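Local coordinates for vinylacetyl-CoA Delta-isomerase (Nitrosopumilus maritimus SCM1, PDB 6VJR), which probably dehydrates 4-hydroxybutyryl-CoA and isomerises vinylacetyl-CoA, using a flavin (FAD), a [4Fe-4S] cluster and an iron ion bound beside that cluster, at residues A[103-108]-A[286-291]; A[197-202]-A[279-284]. All coordinates share one frame; numbering follows the deposited sequence. Where two conformers were deposited one is given.

In the fold
From the N terminus the chain first lays down helix 101-121, then strand 195-198 of a four-stranded mixed sheet and, after the remaining strands of both sheets, reaches helix 278-292. This last helix is the common partner. Its first half meets the irregular run 199-202 just after the strand in contact 2, closing a loop of 76 residues; its second half returns to helix 101-121 in contact 1, closing a loop of 177. Contact 2 is nested inside contact 1, their centres about 10 Å apart. The two join directly where Met199 CE packs on Ala106 CB at 3.7 Å. Together they tie the FAD-binding sheet region to the helices around the iron-sulfur site.

Contact 1. Residues A[103-108]-A[286-291]; sequences GMDAMN and TCYHRR. With FE (Fe (III) ion), chain I.
Asp105, in residues 103-108 of helix 101-121, reaches Tyr288, His289 and Arg291 in residues 286-291 of helix 278-292. Its CB lies 3.8 Å from Tyr288 CB. Asp105 CG, set anti to the carbonyl carbon (chi1 -66°) and aimed at the facing helix, comes within 3.7 Å of Tyr288 CB. OD1 touches that CB too and makes a long salt bridge of 3.4 Å to Arg291 NH2, at the guanidinium edge. OD2 uses its anti lone pair to accept a hydrogen bond of 2.7 Å from His289 ND1, nearly in the imidazole plane; Ser292 also bonds OD2. Since His289 NE2 binds the iron(III) ion at 2.3 Å, beside Tyr293 and Glu443, the aspartate is a second-shell residue that helps fix the ring's rotation. Were Asp105 an alanine, His289 ND1 would probably lose its acceptor and the ring be freer to turn. One turn on, Asn108 CB sits over one face of the Tyr288 ring, a CH-pi contact. A water bridges Asn108 O and Tyr288 OH, which bonds Tyr355 O. The segments run nearly antiparallel (151°). Helix 77-94 flanks the pair, its Gln83 bonding Arg291; helix 359-369 and strand 355-356 pack on the later helix.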
ATOM      1  N   GLY A 103     -14.330  28.789   8.609  1.00 15.11           N
ATOM      2  CA  GLY A 103     -14.608  29.908   9.512  1.00 15.77           C
ATOM      3  C   GLY A 103     -14.811  29.450  10.955  1.00 14.74           C
ATOM      4  O   GLY A 103     -14.397  30.129  11.908  1.00 16.45           O
ATOM      5  N   MET A 104     -15.468  28.293  11.126  1.00 13.85           N
ATOM      6  CA  MET A 104     -15.664  27.725  12.454  1.00 14.34           C
ATOM      7  C   MET A 104     -14.331  27.410  13.127  1.00 13.92           C
ATOM      8  O   MET A 104     -14.085  27.837  14.253  1.00 14.48           O
ATOM      9  CB  MET A 104     -16.512  26.457  12.351  1.00 14.90           C
ATOM     10  CG  MET A 104     -16.767  25.747  13.638  1.00 14.82           C
ATOM     11  SD  MET A 104     -17.714  24.223  13.381  1.00 16.17           S
ATOM     12  CE  MET A 104     -16.494  23.228  12.546  1.00 15.36           C
ATOM     13  N   ASP A 105     -13.401  26.801  12.361  1.00 13.21           N
ATOM     14  CA  ASP A 105     -12.086  26.456  12.886  1.00 13.92           C
ATOM     15  C   ASP A 105     -11.247  27.721  13.139  1.00 14.03           C
ATOM     16  O   ASP A 105     -10.494  27.801  14.119  1.00 14.60           O
ATOM     17  CB  ASP A 105     -11.491  25.422  11.941  1.00 14.33           C
ATOM     18  CG  ASP A 105     -12.227  24.072  11.922  1.00 16.21           C
ATOM     19  OD1 ASP A 105     -12.857  23.703  12.959  1.00 16.29           O
ATOM     20  OD2 ASP A 105     -12.115  23.335  10.906  1.00 15.49           O
ATOM     21  N   ALA A 106     -11.346  28.700  12.238  1.00 14.17           N
ATOM     22  CA  ALA A 106     -10.681  29.983  12.423  1.00 15.40           C
ATOM     23  C   ALA A 106     -11.140  30.646  13.723  1.00 14.36           C
ATOM     24  O   ALA A 106     -10.295  31.095  14.501  1.00 15.93           O
ATOM     25  CB  ALA A 106     -10.947  30.894  11.230  1.00 17.15           C
ATOM     26  N   MET A 107     -12.450  30.667  13.971  1.00 14.41           N
ATOM     27  CA  MET A 107     -12.987  31.362  15.147  1.00 14.41           C
ATOM     28  C   MET A 107     -12.541  30.663  16.430  1.00 14.74           C
ATOM     29  O   MET A 107     -12.194  31.300  17.424  1.00 15.48           O
ATOM     30  CB  MET A 107     -14.505  31.526  15.071  1.00 15.80           C
ATOM     31  CG  MET A 107     -14.816  32.540  13.978  1.00 20.19           C
ATOM     32  SD  MET A 107     -16.346  33.425  14.152  1.00 29.16           S
ATOM     33  CE  MET A 107     -17.319  31.974  13.802  1.00 22.93           C
ATOM     34  N   ASN A 108     -12.613  29.329  16.412  1.00 14.30           N
ATOM     35  CA  ASN A 108     -12.217  28.548  17.568  1.00 13.95           C
ATOM     36  C   ASN A 108     -10.732  28.802  17.889  1.00 13.92           C
ATOM     37  O   ASN A 108     -10.363  28.971  19.033  1.00 16.03           O
ATOM     38  CB  ASN A 108     -12.625  27.094  17.390  1.00 14.53           C
ATOM     39  CG  ASN A 108     -14.068  26.875  17.824  1.00 15.56           C
ATOM     40  OD1 ASN A 108     -14.350  26.539  18.975  1.00 16.44           O
ATOM     41  ND2 ASN A 108     -15.003  27.094  16.920  1.00 16.22           N
ATOM     42  N   THR A 286      -4.919  24.812  12.203  1.00 12.68           N
ATOM     43  CA  THR A 286      -4.685  23.539  11.542  1.00 13.61           C
ATOM     44  C   THR A 286      -5.044  22.349  12.428  1.00 12.99           C
ATOM     45  O   THR A 286      -5.474  21.313  11.911  1.00 13.44           O
ATOM     46  CB  THR A 286      -3.287  23.401  10.930  1.00 14.37           C
ATOM     47  OG1 THR A 286      -2.279  23.486  11.940  1.00 15.26           O
ATOM     48  CG2 THR A 286      -3.075  24.419   9.824  1.00 14.40           C
ATOM     49  N   CYS A 287      -4.843  22.452  13.731  1.00 12.62           N
ATOM     50  CA  CYS A 287      -5.249  21.399  14.646  1.00 13.63           C
ATOM     51  C   CYS A 287      -6.741  21.110  14.466  1.00 13.51           C
ATOM     52  O   CYS A 287      -7.131  19.954  14.314  1.00 13.51           O
ATOM     53  CB  CYS A 287      -4.951  21.847  16.070  1.00 14.76           C
ATOM     54  SG  CYS A 287      -5.359  20.632  17.340  1.00 15.97           S
ATOM     55  N   TYR A 288      -7.591  22.143  14.561  1.00 12.63           N
ATOM     56  CA  TYR A 288      -9.005  21.925  14.338  1.00 13.40           C
ATOM     57  C   TYR A 288      -9.274  21.397  12.938  1.00 12.74           C
ATOM     58  O   TYR A 288     -10.046  20.438  12.727  1.00 13.85           O
ATOM     59  CB  TYR A 288      -9.803  23.207  14.536  1.00 13.65           C
ATOM     60  CG  TYR A 288      -9.945  23.713  15.971  1.00 12.90           C
ATOM     61  CD1 TYR A 288     -10.667  23.026  16.927  1.00 13.11           C
ATOM     62  CD2 TYR A 288      -9.265  24.850  16.380  1.00 13.11           C
ATOM     63  CE1 TYR A 288     -10.777  23.502  18.210  1.00 13.74           C
ATOM     64  CE2 TYR A 288      -9.390  25.351  17.658  1.00 13.09           C
ATOM     65  CZ  TYR A 288     -10.081  24.631  18.607  1.00 13.25           C
ATOM     66  OH  TYR A 288     -10.208  25.121  19.885  1.00 15.03           O
ATOM     67  N   HIS A 289      -8.734  22.118  11.957  1.00 12.83           N
ATOM     68  CA  HIS A 289      -9.165  21.884  10.592  1.00 12.61           C
ATOM     69  C   HIS A 289      -8.731  20.505  10.073  1.00 11.54           C
ATOM     70  O   HIS A 289      -9.482  19.888   9.310  1.00 12.09           O
ATOM     71  CB  HIS A 289      -8.757  23.008   9.661  1.00 13.34           C
ATOM     72  CG  HIS A 289      -9.600  23.036   8.432  1.00 14.35           C
ATOM     73  ND1 HIS A 289     -10.962  23.234   8.430  1.00 16.10           N
ATOM     74  CD2 HIS A 289      -9.260  22.800   7.148  1.00 17.28           C
ATOM     75  CE1 HIS A 289     -11.396  23.110   7.158  1.00 19.02           C
ATOM     76  NE2 HIS A 289     -10.367  22.849   6.363  1.00 18.31           N
ATOM     77  N   ARG A 290      -7.586  20.004  10.536  1.00 12.00           N
ATOM     78  CA  ARG A 290      -7.073  18.703  10.107  1.00 11.65           C
ATOM     79  C   ARG A 290      -8.009  17.569  10.531  1.00 11.38           C
ATOM     80  O   ARG A 290      -8.010  16.520   9.918  1.00 14.12           O
ATOM     81  CB  ARG A 290      -5.631  18.519  10.578  1.00 10.76           C
ATOM     82  CG  ARG A 290      -4.691  19.289   9.663  1.00 12.05           C
ATOM     83  CD  ARG A 290      -3.252  19.256  10.042  1.00 12.76           C
ATOM     84  NE  ARG A 290      -2.475  20.106   9.143  1.00 12.60           N
ATOM     85  CZ  ARG A 290      -1.304  20.633   9.447  1.00 13.68           C
ATOM     86  NH1 ARG A 290      -0.632  20.202  10.488  1.00 15.32           N
ATOM     87  NH2 ARG A 290      -0.835  21.621   8.734  1.00 14.90           N
ATOM     88  N   ARG A 291      -8.884  17.776  11.529  1.00 11.91           N
ATOM     89  CA  ARG A 291      -9.891  16.759  11.802  1.00 13.26           C
ATOM     90  C   ARG A 291     -11.329  17.170  11.451  1.00 13.46           C
ATOM     91  O   ARG A 291     -12.253  16.354  11.608  1.00 15.56           O
ATOM     92  CB  ARG A 291      -9.789  16.129  13.177  1.00 15.57           C
ATOM     93  CG  ARG A 291      -9.792  17.019  14.379  1.00 15.46           C
ATOM     94  CD  ARG A 291     -11.186  17.421  14.913  1.00 16.11           C
ATOM     95  NE  ARG A 291     -11.709  18.626  14.279  1.00 15.85           N
ATOM     96  CZ  ARG A 291     -12.722  19.375  14.786  1.00 16.39           C
ATOM     97  NH1 ARG A 291     -13.446  18.971  15.846  1.00 16.00           N
ATOM     98  NH2 ARG A 291     -13.028  20.509  14.193  1.00 17.47           N
TER
HETATM   99 FE    FE I 605     -10.123  22.218   4.189  0.70 18.30          FE
HETATM  100  O   HOH W   1      -8.452  27.358  20.221  1.00 17.71           O

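Contact 2. Residues A[197-202]-A[279-284]; sequences ILMPTI and SMLVER
Thr201 and Val282, with CA atoms 6.3 Å apart, mark where the chain leaving strand 195-198 passes residues 279-284 of helix 278-292; Ile202 and Ser279 are the next nearest CA pair. Residues 197 and 198 are still in the strand, and from Met199 onward the backbone is irregular. Val282 points its CB toward this run, and with CG2 anti to the carbonyl carbon (CG1 at chi1 174°) that methyl meets Pro200 O at 3.4 Å, the tightest approach, Thr201 C at 3.7 Å and Ile202 N at 3.8 Å. A short beta-branched residue suits the place, because backbone rather than side chain faces it. One residue earlier, Leu281 holds CG anti to its backbone N (chi1 178°) and sends CD2 against Met199 CB at 3.9 Å and Pro200 CD at 4.1 Å, meeting both side chains at about a right angle. Leucine is long enough to bring one methyl to both, and its lack of polar atoms suits this apolar setting; the flexible methionine then runs on to Ala106 of helix 101-121. Val214 of strand 213-218 also touches Pro200 and Leu281, while Thr201 touches Met147 of the FAD site. No hydrogen bond crosses the interface, so it rests on apolar and van der Waals contact. Pro200 O and Ile202 N are buried here with no polar partner in the model, a probable energetic cost of laying a valine methyl against bare backbone.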
ATOM      1  N   ILE A 197     -12.142  36.407   7.624  1.00 16.21           N
ATOM      2  CA  ILE A 197     -11.082  36.677   8.581  1.00 15.99           C
ATOM      3  C   ILE A 197      -9.730  36.372   7.938  1.00 15.50           C
ATOM      4  O   ILE A 197      -9.431  35.228   7.602  1.00 17.06           O
ATOM      5  CB  ILE A 197     -11.263  35.864   9.876  1.00 16.79           C
ATOM      6  CG1 ILE A 197     -12.640  36.095  10.529  1.00 18.56           C
ATOM      7  CG2 ILE A 197     -10.158  36.258  10.847  1.00 19.09           C
ATOM      8  CD1 ILE A 197     -12.922  35.241  11.729  1.00 20.48           C
ATOM      9  N   LEU A 198      -8.915  37.416   7.787  1.00 15.29           N
ATOM     10  CA  LEU A 198      -7.569  37.289   7.259  1.00 14.20           C
ATOM     11  C   LEU A 198      -6.651  36.847   8.398  1.00 15.98           C
ATOM     12  O   LEU A 198      -6.705  37.433   9.477  1.00 17.13           O
ATOM     13  CB  LEU A 198      -7.093  38.650   6.738  1.00 15.32           C
ATOM     14  CG  LEU A 198      -7.973  39.313   5.680  1.00 18.23           C
ATOM     15  CD1 LEU A 198      -7.460  40.691   5.373  1.00 21.51           C
ATOM     16  CD2 LEU A 198      -8.086  38.439   4.436  1.00 19.47           C
ATOM     17  N   MET A 199      -5.737  35.910   8.106  1.00 15.46           N
ATOM     18  CA  MET A 199      -4.834  35.378   9.125  1.00 15.86           C
ATOM     19  C   MET A 199      -3.499  35.036   8.484  1.00 14.58           C
ATOM     20  O   MET A 199      -3.485  34.584   7.357  1.00 15.21           O
ATOM     21  CB  MET A 199      -5.374  34.077   9.748  1.00 17.43           C
ATOM     22  CG  MET A 199      -6.716  34.183  10.459  1.00 20.16           C
ATOM     23  SD  MET A 199      -7.424  32.586  10.941  1.00 22.35           S
ATOM     24  CE  MET A 199      -8.044  32.046   9.335  1.00 23.42           C
ATOM     25  N   PRO A 200      -2.374  35.218   9.190  1.00 16.35           N
ATOM     26  CA  PRO A 200      -1.065  34.826   8.665  1.00 16.85           C
ATOM     27  C   PRO A 200      -0.990  33.316   8.489  1.00 16.09           C
ATOM     28  O   PRO A 200      -1.646  32.560   9.206  1.00 16.17           O
ATOM     29  CB  PRO A 200      -0.072  35.371   9.668  1.00 19.01           C
ATOM     30  CG  PRO A 200      -0.908  35.572  10.910  1.00 22.68           C
ATOM     31  CD  PRO A 200      -2.319  35.779  10.543  1.00 18.83           C
ATOM     32  N   THR A 201      -0.188  32.886   7.521  1.00 15.28           N
ATOM     33  CA  THR A 201      -0.154  31.475   7.144  1.00 16.90           C
ATOM     34  C   THR A 201       1.099  30.702   7.573  1.00 16.50           C
ATOM     35  O   THR A 201       1.174  29.491   7.304  1.00 17.72           O
ATOM     36  CB  THR A 201      -0.326  31.345   5.634  1.00 17.83           C
ATOM     37  OG1 THR A 201      -0.665  29.976   5.369  1.00 19.67           O
ATOM     38  CG2 THR A 201       0.945  31.668   4.886  1.00 18.51           C
ATOM     39  N   ILE A 202       2.077  31.362   8.191  1.00 17.06           N
ATOM     40  CA  ILE A 202       3.401  30.796   8.430  1.00 19.85           C
ATOM     41  C   ILE A 202       3.923  31.408   9.722  1.00 20.54           C
ATOM     42  O   ILE A 202       3.483  32.485  10.111  1.00 19.16           O
ATOM     43  CB  ILE A 202       4.292  31.131   7.220  1.00 23.95           C
ATOM     44  CG1 ILE A 202       5.621  30.492   7.257  1.00 28.44           C
ATOM     45  CG2 ILE A 202       4.439  32.642   7.031  1.00 23.04           C
ATOM     46  CD1 ILE A 202       6.318  30.534   5.905  1.00 28.44           C
ATOM     47  N   SER A 279       2.664  31.552  14.743  0.53 18.69           N
ATOM     48  CA  SER A 279       2.804  30.102  14.729  0.53 20.04           C
ATOM     49  C   SER A 279       1.728  29.465  15.612  0.53 18.19           C
ATOM     50  O   SER A 279       1.157  28.450  15.245  0.53 18.88           O
ATOM     51  CB  SER A 279       4.197  29.681  15.129  0.53 22.25           C
ATOM     52  OG  SER A 279       4.477  30.137  16.441  0.53 26.41           O
ATOM     53  N   MET A 280       1.383  30.101  16.740  1.00 17.96           N
ATOM     54  CA  MET A 280       0.316  29.577  17.600  1.00 17.50           C
ATOM     55  C   MET A 280      -1.029  29.516  16.852  1.00 16.95           C
ATOM     56  O   MET A 280      -1.759  28.507  16.886  1.00 15.25           O
ATOM     57  CB  MET A 280       0.160  30.433  18.856  1.00 20.23           C
ATOM     58  CG  MET A 280      -0.937  29.975  19.760  1.00 20.28           C
ATOM     59  SD  MET A 280      -1.193  31.001  21.226  1.00 22.30           S
ATOM     60  CE  MET A 280       0.308  30.682  22.166  1.00 23.83           C
ATOM     61  N   LEU A 281      -1.340  30.600  16.129  1.00 15.51           N
ATOM     62  CA  LEU A 281      -2.608  30.673  15.424  1.00 15.57           C
ATOM     63  C   LEU A 281      -2.626  29.604  14.337  1.00 14.40           C
ATOM     64  O   LEU A 281      -3.630  28.933  14.151  1.00 16.02           O
ATOM     65  CB  LEU A 281      -2.845  32.054  14.835  1.00 17.34           C
ATOM     66  CG  LEU A 281      -4.139  32.195  14.039  1.00 17.89           C
ATOM     67  CD1 LEU A 281      -5.338  31.889  14.929  1.00 20.69           C
ATOM     68  CD2 LEU A 281      -4.183  33.610  13.473  1.00 19.56           C
ATOM     69  N   VAL A 282      -1.557  29.503  13.551  1.00 14.57           N
ATOM     70  CA  VAL A 282      -1.541  28.486  12.488  1.00 15.68           C
ATOM     71  C   VAL A 282      -1.672  27.065  13.047  1.00 13.62           C
ATOM     72  O   VAL A 282      -2.401  26.227  12.519  1.00 14.18           O
ATOM     73  CB  VAL A 282      -0.269  28.635  11.658  1.00 17.13           C
ATOM     74  CG1 VAL A 282      -0.101  27.530  10.643  1.00 18.65           C
ATOM     75  CG2 VAL A 282      -0.176  29.987  10.961  1.00 18.02           C
ATOM     76  N   GLU A 283      -0.914  26.791  14.117  1.00 13.88           N
ATOM     77  CA  GLU A 283      -0.951  25.499  14.787  1.00 14.83           C
ATOM     78  C   GLU A 283      -2.361  25.148  15.232  1.00 13.86           C
ATOM     79  O   GLU A 283      -2.829  24.040  15.019  1.00 14.21           O
ATOM     80  CB  GLU A 283      -0.005  25.466  15.978  1.00 18.56           C
ATOM     81  CG  GLU A 283       0.054  24.123  16.687  1.00 23.06           C
ATOM     82  CD  GLU A 283       1.216  24.011  17.679  1.00 31.95           C
ATOM     83  OE1 GLU A 283       1.828  22.939  17.818  1.00 40.45           O
ATOM     84  OE2 GLU A 283       1.575  25.020  18.287  1.00 42.56           O
ATOM     85  N   ARG A 284      -3.022  26.088  15.908  1.00 13.91           N
ATOM     86  CA  ARG A 284      -4.340  25.783  16.406  1.00 14.43           C
ATOM     87  C   ARG A 284      -5.419  25.717  15.340  1.00 12.58           C
ATOM     88  O   ARG A 284      -6.283  24.843  15.410  1.00 13.88           O
ATOM     89  CB  ARG A 284      -4.667  26.742  17.541  1.00 15.68           C
ATOM     90  CG  ARG A 284      -3.715  26.611  18.716  1.00 17.16           C
ATOM     91  CD  ARG A 284      -4.156  27.413  19.890  1.00 18.60           C
ATOM     92  NE  ARG A 284      -3.138  27.279  20.925  1.00 19.47           N
ATOM     93  CZ  ARG A 284      -3.097  27.969  22.027  1.00 20.03           C
ATOM     94  NH1 ARG A 284      -4.070  28.800  22.295  1.00 20.15           N
ATOM     95  NH2 ARG A 284      -2.095  27.800  22.865  1.00 23.07           N
TER